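PKS (Streptomyces sp. CNQ431, PDB 5YDA) forms the acyltransferase domain of the splenocin polyketide synthase, a broadly selective domain that probably loads acyl units onto an acyl carrier protein. Local coordinates at residues A235-A240 / V286-L291; E252-A257 / D272-L277; V259-A264 / T380-A385; I197-G202 / V353-G358. One frame throughout, in Å; residues are numbered along the deposited sequence.

Contact 1. Residues A235-A240 / V286-L291; sequences ATVGVA and VPFRRL
V237 and V239 face F288 and R290 across an antiparallel strand pair, which closes one edge of a four-stranded sheet with the ferredoxin-like order of the small acyltransferase subdomain. Strands 235-239 and 288-290 run at 156° to each other. The pair is a worked example of an edge strand joined by a regular ladder and covered on one face by a helix. V237, V239, F288 and R290 all lie on the face toward helix 271-283, where V237 and F288 both touch E278. The CG2 methyl of V237 reaches F288 CD1 at 3.7 Å, approaching the ring obliquely. V239 CG1 extends to V286 CG1, 3.6 Å away, just beyond the paired residues.

R290 takes a bent path. Its chain folds at chi2 (73°) and chi3 (61°), bringing CD to within 3.3 Å of T236 O before the guanidinium turns to E278 and D275, with each of which it forms a salt bridge. On the other face, L291 leans back over the partner strand: CD1 meets T236 CG2 at 3.8 Å, while CD2 settles beside the side-chain-free backbone of G238. T236 OG1 is hydrogen-bonded to A295 O.

G238 and R289 form the hydrogen-bonded pair, each donating its N-H to the other's carbonyl. L291 N bonds to T236 O, and A240 N to P287 O. G238 O is approached by two groups of the opposite strand, R289 N at 2.7 Å and the CA-H of F288, whose CA lies 3.1 Å away.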
loop_
_atom_site.group_PDB
_atom_site.type_symbol
_atom_site.label_atom_id
_atom_site.label_comp_id
_atom_site.label_asym_id
_atom_site.label_seq_id
_atom_site.Cartn_x
_atom_site.Cartn_y
_atom_site.Cartn_z
ATOM N N ALA A 235 -22.947 8.345 5.692
ATOM C CA ALA A 235 -21.730 9.050 6.068
ATOM C C ALA A 235 -20.862 8.160 6.940
ATOM O O ALA A 235 -21.326 7.183 7.533
ATOM C CB ALA A 235 -22.038 10.361 6.794
ATOM N N THR A 236 -19.583 8.512 6.999
ATOM C CA THR A 236 -18.590 7.770 7.756
ATOM C C THR A 236 -17.750 8.766 8.543
ATOM O O THR A 236 -17.391 9.831 8.030
ATOM C CB THR A 236 -17.684 6.912 6.840
ATOM O OG1 THR A 236 -18.497 6.067 6.015
ATOM C CG2 THR A 236 -16.770 6.020 7.680
ATOM N N VAL A 237 -17.459 8.431 9.798
ATOM C CA VAL A 237 -16.610 9.257 10.637
ATOM C C VAL A 237 -15.458 8.398 11.137
ATOM O O VAL A 237 -15.668 7.274 11.605
ATOM C CB VAL A 237 -17.402 9.901 11.796
ATOM C CG1 VAL A 237 -18.069 8.837 12.660
ATOM C CG2 VAL A 237 -16.490 10.825 12.635
ATOM N N GLY A 238 -14.235 8.908 10.998
ATOM C CA GLY A 238 -13.075 8.255 11.582
ATOM C C GLY A 238 -12.871 8.796 12.984
ATOM O O GLY A 238 -12.824 10.009 13.187
ATOM N N VAL A 239 -12.785 7.891 13.955
ATOM C CA VAL A 239 -12.673 8.238 15.363
ATOM C C VAL A 239 -11.322 7.763 15.866
ATOM O O VAL A 239 -10.989 6.576 15.738
ATOM C CB VAL A 239 -13.798 7.606 16.201
ATOM C CG1 VAL A 239 -13.692 8.073 17.656
ATOM C CG2 VAL A 239 -15.176 7.922 15.606
ATOM N N ALA A 240 -10.553 8.688 16.447
ATOM C CA ALA A 240 -9.208 8.416 16.953
ATOM C C ALA A 240 -9.316 7.932 18.395
ATOM O O ALA A 240 -8.977 8.623 19.350
ATOM C CB ALA A 240 -8.333 9.658 16.848
ATOM N N VAL A 286 -13.544 13.234 22.572
ATOM C CA VAL A 286 -12.988 12.210 21.685
ATOM C C VAL A 286 -12.663 12.822 20.324
ATOM O O VAL A 286 -13.553 13.386 19.673
ATOM C CB VAL A 286 -13.952 11.023 21.546
ATOM C CG1 VAL A 286 -13.310 9.920 20.720
ATOM C CG2 VAL A 286 -14.363 10.489 22.941
ATOM N N PRO A 287 -11.420 12.763 19.857
ATOM C CA PRO A 287 -11.109 13.327 18.535
ATOM C C PRO A 287 -11.655 12.446 17.416
ATOM O O PRO A 287 -11.734 11.221 17.538
ATOM C CB PRO A 287 -9.573 13.369 18.511
ATOM C CG PRO A 287 -9.165 12.231 19.421
ATOM C CD PRO A 287 -10.244 12.129 20.492
ATOM N N PHE A 288 -12.040 13.092 16.317
ATOM C CA PHE A 288 -12.701 12.409 15.212
ATOM C C PHE A 288 -12.610 13.296 13.988
ATOM O O PHE A 288 -12.394 14.503 14.095
ATOM C CB PHE A 288 -14.176 12.103 15.509
ATOM C CG PHE A 288 -15.047 13.335 15.641
ATOM C CD1 PHE A 288 -15.637 13.921 14.525
ATOM C CD2 PHE A 288 -15.280 13.905 16.890
ATOM C CE1 PHE A 288 -16.435 15.064 14.651
ATOM C CE2 PHE A 288 -16.085 15.040 17.026
ATOM C CZ PHE A 288 -16.658 15.624 15.911
ATOM N N ARG A 289 -12.801 12.692 12.820
ATOM C CA ARG A 289 -12.898 13.510 11.623
ATOM C C ARG A 289 -13.832 12.826 10.638
ATOM O O ARG A 289 -13.700 11.625 10.378
ATOM C CB ARG A 289 -11.516 13.759 10.995
ATOM C CG ARG A 289 -11.550 14.807 9.868
ATOM C CD ARG A 289 -10.247 14.849 9.060
ATOM N NE ARG A 289 -9.727 13.505 8.807
ATOM C CZ ARG A 289 -10.030 12.767 7.738
ATOM N NH1 ARG A 289 -10.855 13.242 6.810
ATOM N NH2 ARG A 289 -9.510 11.554 7.594
ATOM N N ARG A 290 -14.788 13.591 10.125
ATOM C CA ARG A 290 -15.683 13.106 9.085
ATOM C C ARG A 290 -14.872 12.731 7.852
ATOM O O ARG A 290 -14.110 13.553 7.333
ATOM C CB ARG A 290 -16.714 14.190 8.748
ATOM C CG ARG A 290 -17.685 13.818 7.640
ATOM C CD ARG A 290 -18.699 12.807 8.124
ATOM N NE ARG A 290 -19.491 13.352 9.221
ATOM C CZ ARG A 290 -20.665 13.956 9.059
ATOM N NH1 ARG A 290 -21.177 14.079 7.841
ATOM N NH2 ARG A 290 -21.329 14.431 10.110
ATOM N N LEU A 291 -14.994 11.484 7.404
ATOM C CA LEU A 291 -14.381 11.120 6.130
ATOM C C LEU A 291 -15.073 11.900 5.014
ATOM O O LEU A 291 -16.290 12.094 5.036
ATOM C CB LEU A 291 -14.467 9.601 5.898
ATOM C CG LEU A 291 -13.835 8.700 6.989
ATOM C CD1 LEU A 291 -13.423 7.319 6.459
ATOM C CD2 LEU A 291 -12.638 9.363 7.667
HETATM O O HOH W 1 -18.852 10.744 5.219
#

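Contact 2. Residues E252-A257 / D272-L277; sequences EGLSLA and DAVDRL
L254 spreads its two methyls over helix 272-277, overlapping A273, V274 and L277. One branch, CD2, lies at a junction between two helix residues: it meets A273 CB at 3.7 Å and V274 CG2 at the same 3.7 Å. The other branch, CD1, reaches further along the helix to L277 CB at 3.9 Å. A chi1 of -62° sets CG beside the backbone N and lets the fork span one turn of the helix, from A273 and V274 to L277, crossing V274 and L277 obliquely.

Near the start of the strand the backbone itself comes close. G253, which carries no side chain toward the helix, presents its carbonyl O to A273 CB at 3.6 Å. One residue earlier, E252 O lies at the edge of the R276 guanidinium, near its plane, but NH2 is 4.0 Å from that oxygen, too long for a hydrogen bond; any attraction is probably weak. R276 also lays one guanidinium face over A273 CA of its own helix, offset toward the rim.

V267 of strand 264-269 touches both L254 and L277, so the contact continues the apolar layer between helix and sheet. Strand and helix cross at 75°. This is helix-on-sheet packing of a ferredoxin-like subdomain: helix 271-283 belongs to the beta-alpha-beta crossover from strand 264-269 to strand 288-290, and L254 adds the share of edge strand 254-261 to its apolar seat.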
loop_
_atom_site.group_PDB
_atom_site.type_symbol
_atom_site.label_atom_id
_atom_site.label_comp_id
_atom_site.label_asym_id
_atom_site.label_seq_id
_atom_site.Cartn_x
_atom_site.Cartn_y
_atom_site.Cartn_z
ATOM N N GLU A 252 -28.619 3.410 17.080
ATOM C CA GLU A 252 -29.526 2.968 16.055
ATOM C C GLU A 252 -29.153 3.848 14.885
ATOM O O GLU A 252 -28.973 5.030 15.038
ATOM C CB GLU A 252 -30.969 3.160 16.492
ATOM C CG GLU A 252 -32.022 2.967 15.419
ATOM C CD GLU A 252 -31.934 1.637 14.709
ATOM O OE1 GLU A 252 -32.229 0.609 15.338
ATOM O OE2 GLU A 252 -31.582 1.616 13.517
ATOM N N GLY A 253 -29.012 3.257 13.719
ATOM C CA GLY A 253 -28.564 3.983 12.552
ATOM C C GLY A 253 -27.061 4.055 12.378
ATOM O O GLY A 253 -26.600 4.777 11.491
ATOM N N LEU A 254 -26.286 3.324 13.178
ATOM C CA LEU A 254 -24.834 3.351 13.089
ATOM C C LEU A 254 -24.286 1.934 13.109
ATOM O O LEU A 254 -24.800 1.067 13.825
ATOM C CB LEU A 254 -24.195 4.147 14.246
ATOM C CG LEU A 254 -24.507 5.633 14.384
ATOM C CD1 LEU A 254 -23.937 6.148 15.686
ATOM C CD2 LEU A 254 -23.979 6.436 13.212
ATOM N N SER A 255 -23.236 1.706 12.335
ATOM C CA SER A 255 -22.490 0.461 12.400
ATOM C C SER A 255 -21.014 0.782 12.587
ATOM O O SER A 255 -20.520 1.826 12.140
ATOM C CB SER A 255 -22.667 -0.411 11.126
ATOM O OG SER A 255 -24.028 -0.511 10.736
ATOM N N LEU A 256 -20.327 -0.126 13.262
ATOM C CA LEU A 256 -18.875 -0.098 13.340
ATOM C C LEU A 256 -18.317 -0.524 11.980
ATOM O O LEU A 256 -18.402 -1.700 11.607
ATOM C CB LEU A 256 -18.408 -1.027 14.460
ATOM C CG LEU A 256 -16.926 -1.058 14.835
ATOM C CD1 LEU A 256 -16.461 0.337 15.234
ATOM C CD2 LEU A 256 -16.681 -2.033 15.981
ATOM N N ALA A 257 -17.752 0.427 11.233
ATOM C CA ALA A 257 -17.315 0.136 9.873
ATOM C C ALA A 257 -15.918 -0.485 9.834
ATOM O O ALA A 257 -15.656 -1.357 9.001
ATOM C CB ALA A 257 -17.364 1.409 9.025
ATOM N N ASP A 272 -27.781 11.732 9.678
ATOM C CA ASP A 272 -28.340 12.246 10.930
ATOM C C ASP A 272 -27.741 11.536 12.139
ATOM O O ASP A 272 -27.350 12.176 13.119
ATOM C CB ASP A 272 -29.863 12.088 10.943
ATOM C CG ASP A 272 -30.569 13.126 10.096
ATOM O OD1 ASP A 272 -29.924 14.132 9.707
ATOM O OD2 ASP A 272 -31.781 12.937 9.833
ATOM N N ALA A 273 -27.708 10.205 12.100
ATOM C CA ALA A 273 -27.120 9.445 13.195
ATOM C C ALA A 273 -25.639 9.783 13.374
ATOM O O ALA A 273 -25.146 9.859 14.505
ATOM C CB ALA A 273 -27.308 7.947 12.947
ATOM N N VAL A 274 -24.920 10.003 12.271
ATOM C CA VAL A 274 -23.499 10.326 12.371
ATOM C C VAL A 274 -23.318 11.714 12.975
ATOM O O VAL A 274 -22.422 11.928 13.805
ATOM C CB VAL A 274 -22.818 10.197 10.990
ATOM C CG1 VAL A 274 -21.455 10.878 10.984
ATOM C CG2 VAL A 274 -22.661 8.731 10.611
ATOM N N ASP A 275 -24.176 12.673 12.578
ATOM C CA ASP A 275 -24.185 13.997 13.203
ATOM C C ASP A 275 -24.313 13.894 14.720
ATOM O O ASP A 275 -23.561 14.531 15.469
ATOM C CB ASP A 275 -25.334 14.847 12.651
ATOM C CG ASP A 275 -25.077 15.347 11.242
ATOM O OD1 ASP A 275 -23.918 15.298 10.789
ATOM O OD2 ASP A 275 -26.039 15.809 10.592
ATOM N N ARG A 276 -25.255 13.079 15.195
ATOM C CA ARG A 276 -25.467 13.014 16.634
ATOM C C ARG A 276 -24.304 12.332 17.332
ATOM O O ARG A 276 -23.906 12.755 18.421
ATOM C CB ARG A 276 -26.792 12.321 16.957
ATOM C CG ARG A 276 -27.990 13.121 16.458
ATOM C CD ARG A 276 -29.332 12.419 16.624
ATOM N NE ARG A 276 -29.227 10.974 16.726
ATOM C CZ ARG A 276 -29.765 10.130 15.857
ATOM N NH1 ARG A 276 -30.455 10.558 14.803
ATOM N NH2 ARG A 276 -29.595 8.822 16.050
ATOM N N LEU A 277 -23.743 11.279 16.729
ATOM C CA LEU A 277 -22.536 10.679 17.284
ATOM C C LEU A 277 -21.419 11.710 17.422
ATOM O O LEU A 277 -20.725 11.755 18.443
ATOM C CB LEU A 277 -22.077 9.518 16.406
ATOM C CG LEU A 277 -20.728 8.917 16.821
ATOM C CD1 LEU A 277 -20.839 8.301 18.221
ATOM C CD2 LEU A 277 -20.252 7.879 15.816
#

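Contact 3. Residues V259-A264 / T380-A385; sequences VNSPVA and TKLARA
Strand 259-261 meets helix 380-385 at 74°; the axes approach to 7.5 Å, and the nearest CA atoms are those of S261 and L382. L382 carries most of the contact. Its side chain leaves the helix with CG beside the backbone N (chi1 -57°) and lies against the strand, both methyls against the CB of N260; CD2 is 3.7 Å from that atom. The same CD2 also touches A264 CB at 3.9 Å, so a single methyl spans both limbs of the turn. Closer to the helix backbone, L382 CB rests on N260 O at 3.7 Å.

One turn on, A385 CB packs against S261, 3.8 Å from OG, and the ring of P262 lies next to the A385 backbone, its CD 4.0 Å from A385 C. The strand end offered to the helix is the tip of a beta hairpin joining edge strand 254-261 to its neighbour 264-269 in the sheet of the small subdomain, whereas helix 378-387 follows strand 369-372 of the large sheet. The tip is tightly bonded within itself. S261 to A264 form a type I turn, and N260 and S261 both direct their N-H groups to A264 O, making a classic beta bulge. The OG of S261, placed between backbone N and carbonyl carbon (chi1 85°), accepts from V263 N in an ST turn.

No direct hydrogen bond crosses between strand and helix. A water instead bridges the two carbonyls, donating to N260 O at 2.7 Å and, more weakly, to L382 O.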
loop_
_atom_site.group_PDB
_atom_site.type_symbol
_atom_site.label_atom_id
_atom_site.label_comp_id
_atom_site.label_asym_id
_atom_site.label_seq_id
_atom_site.Cartn_x
_atom_site.Cartn_y
_atom_site.Cartn_z
ATOM N N VAL A 259 -12.258 -1.489 12.481
ATOM C CA VAL A 259 -11.411 -1.418 13.664
ATOM C C VAL A 259 -9.974 -1.464 13.160
ATOM O O VAL A 259 -9.451 -2.535 12.823
ATOM C CB VAL A 259 -11.709 -2.543 14.660
ATOM C CG1 VAL A 259 -10.770 -2.472 15.869
ATOM C CG2 VAL A 259 -13.164 -2.459 15.109
ATOM N N ASN A 260 -9.325 -0.302 13.113
ATOM C CA ASN A 260 -8.089 -0.129 12.362
ATOM C C ASN A 260 -6.820 -0.259 13.196
ATOM O O ASN A 260 -5.829 -0.804 12.700
ATOM C CB ASN A 260 -8.113 1.225 11.652
ATOM C CG ASN A 260 -9.112 1.240 10.511
ATOM O OD1 ASN A 260 -9.510 0.174 10.030
ATOM N ND2 ASN A 260 -9.545 2.425 10.091
ATOM N N SER A 261 -6.814 0.237 14.440
ATOM C CA SER A 261 -5.677 0.149 15.353
ATOM C C SER A 261 -6.158 0.517 16.757
ATOM O O SER A 261 -7.302 0.979 16.917
ATOM C CB SER A 261 -4.536 1.077 14.923
ATOM O OG SER A 261 -4.744 2.380 15.439
ATOM N N PRO A 262 -5.332 0.339 17.797
ATOM C CA PRO A 262 -5.771 0.723 19.157
ATOM C C PRO A 262 -6.194 2.187 19.303
ATOM O O PRO A 262 -6.771 2.528 20.335
ATOM C CB PRO A 262 -4.539 0.419 20.021
ATOM C CG PRO A 262 -3.883 -0.737 19.323
ATOM C CD PRO A 262 -4.072 -0.429 17.831
ATOM N N VAL A 263 -5.951 3.053 18.322
ATOM C CA VAL A 263 -6.360 4.449 18.433
ATOM C C VAL A 263 -7.132 4.892 17.197
ATOM O O VAL A 263 -7.120 6.080 16.855
ATOM C CB VAL A 263 -5.142 5.379 18.642
ATOM C CG1 VAL A 263 -4.465 5.116 20.004
ATOM C CG2 VAL A 263 -4.140 5.243 17.477
ATOM N N ALA A 264 -7.786 3.963 16.494
ATOM C CA ALA A 264 -8.448 4.346 15.249
ATOM C C ALA A 264 -9.555 3.358 14.904
ATOM O O ALA A 264 -9.321 2.146 14.833
ATOM C CB ALA A 264 -7.439 4.425 14.094
ATOM N N THR A 380 0.685 1.811 7.286
ATOM C CA THR A 380 1.915 1.682 8.066
ATOM C C THR A 380 1.741 2.227 9.485
ATOM O O THR A 380 2.199 1.607 10.453
ATOM C CB THR A 380 3.046 2.410 7.331
ATOM O OG1 THR A 380 3.256 1.774 6.068
ATOM C CG2 THR A 380 4.346 2.409 8.131
ATOM N N LYS A 381 1.063 3.379 9.632
ATOM C CA LYS A 381 0.810 3.929 10.967
ATOM C C LYS A 381 -0.093 3.013 11.782
ATOM O O LYS A 381 0.149 2.795 12.978
ATOM C CB LYS A 381 0.183 5.321 10.875
ATOM C CG LYS A 381 1.094 6.454 10.414
ATOM C CD LYS A 381 0.217 7.594 9.870
ATOM C CE LYS A 381 0.606 8.971 10.358
ATOM N NZ LYS A 381 1.806 9.539 9.713
ATOM N N LEU A 382 -1.146 2.475 11.156
ATOM C CA LEU A 382 -2.018 1.540 11.863
ATOM C C LEU A 382 -1.238 0.315 12.326
ATOM O O LEU A 382 -1.426 -0.164 13.454
ATOM C CB LEU A 382 -3.190 1.120 10.969
ATOM C CG LEU A 382 -4.088 2.237 10.413
ATOM C CD1 LEU A 382 -5.074 1.656 9.361
ATOM C CD2 LEU A 382 -4.829 3.000 11.560
ATOM N N ALA A 383 -0.348 -0.200 11.466
ATOM C CA ALA A 383 0.445 -1.373 11.822
ATOM C C ALA A 383 1.401 -1.060 12.967
ATOM O O ALA A 383 1.554 -1.869 13.887
ATOM C CB ALA A 383 1.218 -1.884 10.599
ATOM N N ARG A 384 2.053 0.108 12.929
ATOM C CA ARG A 384 2.954 0.476 14.017
ATOM C C ARG A 384 2.194 0.606 15.335
ATOM O O ARG A 384 2.690 0.185 16.384
ATOM C CB ARG A 384 3.687 1.779 13.683
ATOM C CG ARG A 384 4.716 1.669 12.562
ATOM C CD ARG A 384 5.841 2.642 12.802
ATOM N NE ARG A 384 6.661 2.894 11.613
ATOM C CZ ARG A 384 6.407 3.821 10.683
ATOM N NH1 ARG A 384 7.244 3.938 9.669
ATOM N NH2 ARG A 384 5.334 4.635 10.752
ATOM N N ALA A 385 0.988 1.179 15.298
ATOM C CA ALA A 385 0.188 1.299 16.515
ATOM C C ALA A 385 -0.195 -0.071 17.060
ATOM O O ALA A 385 -0.079 -0.322 18.264
ATOM C CB ALA A 385 -1.069 2.135 16.249
HETATM O O HOH W 2 -3.362 -1.910 13.021
#

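Contact 4. Residues I197-G202 / V353-G358; sequences IGHSLG and VRFADG
In what is probably the nucleophile elbow of the acyltransferase, a G-H-S-L-G sequence from G198 to G202, H199 is clasped by V353 and F355. V353 CG1 sits over the centre of one face of the imidazole, 3.8 Å from the ring centroid and 13° off its normal, a CH-pi contact. F355 reaches the ring at another point: its CB is 3.7 Å from H199 CD2, and the two rings are oblique, planes at 44° and centroids 5.4 Å apart. The imidazole swings into this grip with CG anti to the backbone N (chi1 -165°), and NE2 hydrogen-bonds to N260 OD1, which probably also limits its rotation.

The elbow links strand 195-198 of the large mixed sheet to helix 201-210. S200 at its turn has positive phi, the strained conformation expected of this motif, and its OG bonds to H298 NE2 and R225 NH2, consistent with the serine-histidine dyad of acyltransferases. V353 CG2 approaches S200 CB only loosely, at 4.4 Å, but V353 also touches H298, so this valine borders both members of the presumed dyad.

Upstream of the turn, the carbonyl O of G198 lies at the edge of the F355 ring, in its plane, 3.9 Å from CD1, and is hydrogen-bonded to N328 ND2. I197 lies along the same helix start. Its extended chain brings CD1 to F355 CE1 at 3.9 Å and also to the backbone of G358, where G358 C is 3.5 Å away and no side chain intervenes.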
loop_
_atom_site.group_PDB
_atom_site.type_symbol
_atom_site.label_atom_id
_atom_site.label_comp_id
_atom_site.label_asym_id
_atom_site.label_seq_id
_atom_site.Cartn_x
_atom_site.Cartn_y
_atom_site.Cartn_z
ATOM N N ILE A 197 -2.344 -8.184 2.763
ATOM C CA ILE A 197 -3.515 -7.702 3.482
ATOM C C ILE A 197 -3.947 -6.388 2.846
ATOM O O ILE A 197 -3.114 -5.551 2.477
ATOM C CB ILE A 197 -3.244 -7.563 5.001
ATOM C CG1 ILE A 197 -4.548 -7.280 5.760
ATOM C CG2 ILE A 197 -2.233 -6.459 5.288
ATOM C CD1 ILE A 197 -4.368 -7.232 7.307
ATOM N N GLY A 198 -5.256 -6.221 2.670
ATOM C CA GLY A 198 -5.811 -4.998 2.145
ATOM C C GLY A 198 -6.816 -4.424 3.128
ATOM O O GLY A 198 -7.199 -5.065 4.110
ATOM N N HIS A 199 -7.250 -3.202 2.843
ATOM C CA HIS A 199 -8.261 -2.526 3.645
ATOM C C HIS A 199 -9.432 -2.231 2.719
ATOM O O HIS A 199 -9.331 -1.344 1.866
ATOM C CB HIS A 199 -7.710 -1.244 4.278
ATOM C CG HIS A 199 -8.576 -0.701 5.370
ATOM N ND1 HIS A 199 -9.831 -0.178 5.130
ATOM C CD2 HIS A 199 -8.380 -0.616 6.713
ATOM C CE1 HIS A 199 -10.364 0.215 6.277
ATOM N NE2 HIS A 199 -9.510 -0.050 7.251
ATOM N N SER A 200 -10.524 -2.994 2.870
ATOM C CA SER A 200 -11.737 -2.805 2.090
ATOM C C SER A 200 -11.427 -2.923 0.603
ATOM O O SER A 200 -11.134 -4.014 0.111
ATOM C CB SER A 200 -12.379 -1.449 2.413
ATOM O OG SER A 200 -13.763 -1.428 2.076
ATOM N N LEU A 201 -11.462 -1.801 -0.113
ATOM C CA LEU A 201 -11.067 -1.804 -1.522
ATOM C C LEU A 201 -9.743 -2.546 -1.729
ATOM O O LEU A 201 -9.597 -3.330 -2.676
ATOM C CB LEU A 201 -10.999 -0.357 -2.018
ATOM C CG LEU A 201 -10.821 0.086 -3.474
ATOM C CD1 LEU A 201 -9.371 0.203 -3.858
ATOM C CD2 LEU A 201 -11.495 -0.905 -4.364
ATOM N N GLY A 202 -8.785 -2.355 -0.818
ATOM C CA GLY A 202 -7.493 -2.999 -0.948
ATOM C C GLY A 202 -7.537 -4.511 -0.872
ATOM O O GLY A 202 -6.597 -5.174 -1.336
ATOM N N VAL A 353 -14.545 -4.001 8.900
ATOM C CA VAL A 353 -13.162 -4.254 8.503
ATOM C C VAL A 353 -12.341 -4.482 9.775
ATOM O O VAL A 353 -12.035 -3.541 10.518
ATOM C CB VAL A 353 -12.597 -3.097 7.661
ATOM C CG1 VAL A 353 -11.154 -3.342 7.309
ATOM C CG2 VAL A 353 -13.417 -2.919 6.378
ATOM N N ARG A 354 -11.985 -5.737 10.031
ATOM C CA ARG A 354 -11.122 -6.083 11.158
ATOM C C ARG A 354 -9.645 -5.959 10.760
ATOM O O ARG A 354 -8.876 -6.920 10.766
ATOM C CB ARG A 354 -11.445 -7.486 11.654
ATOM C CG ARG A 354 -12.914 -7.699 12.036
ATOM C CD ARG A 354 -13.186 -7.192 13.442
ATOM N NE ARG A 354 -14.616 -7.027 13.712
ATOM C CZ ARG A 354 -15.107 -6.419 14.791
ATOM N NH1 ARG A 354 -16.422 -6.311 14.959
ATOM N NH2 ARG A 354 -14.276 -5.922 15.702
ATOM N N PHE A 355 -9.230 -4.733 10.440
ATOM C CA PHE A 355 -7.860 -4.557 9.961
ATOM C C PHE A 355 -6.828 -4.765 11.075
ATOM O O PHE A 355 -5.804 -5.427 10.864
ATOM C CB PHE A 355 -7.680 -3.178 9.335
ATOM C CG PHE A 355 -6.326 -2.990 8.738
ATOM C CD1 PHE A 355 -6.038 -3.499 7.483
ATOM C CD2 PHE A 355 -5.325 -2.335 9.442
ATOM C CE1 PHE A 355 -4.792 -3.344 6.939
ATOM C CE2 PHE A 355 -4.075 -2.175 8.890
ATOM C CZ PHE A 355 -3.805 -2.681 7.636
ATOM N N ALA A 356 -7.058 -4.178 12.256
ATOM C CA ALA A 356 -6.089 -4.295 13.346
ATOM C C ALA A 356 -5.843 -5.756 13.717
ATOM O O ALA A 356 -4.692 -6.179 13.891
ATOM C CB ALA A 356 -6.569 -3.506 14.567
ATOM N N ASP A 357 -6.920 -6.543 13.845
ATOM C CA ASP A 357 -6.761 -7.975 14.065
ATOM C C ASP A 357 -6.022 -8.630 12.905
ATOM O O ASP A 357 -5.158 -9.495 13.114
ATOM C CB ASP A 357 -8.126 -8.631 14.264
ATOM C CG ASP A 357 -8.810 -8.166 15.527
ATOM O OD1 ASP A 357 -8.095 -7.816 16.492
ATOM O OD2 ASP A 357 -10.059 -8.134 15.552
ATOM N N GLY A 358 -6.357 -8.243 11.671
ATOM C CA GLY A 358 -5.657 -8.798 10.526
ATOM C C GLY A 358 -4.161 -8.552 10.583
ATOM O O GLY A 358 -3.368 -9.447 10.284
#

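Overall arrangement
Burial and chemistry do not vary in step here. Contact 4 is buried and, of the four, lies nearest the chain's centre, at the probable active site, with ring and methyl packing; contact 3 lies at the surface, with a leucine packed on a turn and a bridging water, and contacts 1 and 2 are partly buried and farther out. Contacts 1 and 2 share the small sheet and helix 271-283, and V237 packs on L277 between them. Contacts 2 and 3 use opposite ends of strand 254-261, which also binds V353 of contact 4 through backbone bonds from A257 and V259. Contact 1 alone has direct backbone hydrogen bonds between its segments; the others rest mainly on side-chain packing.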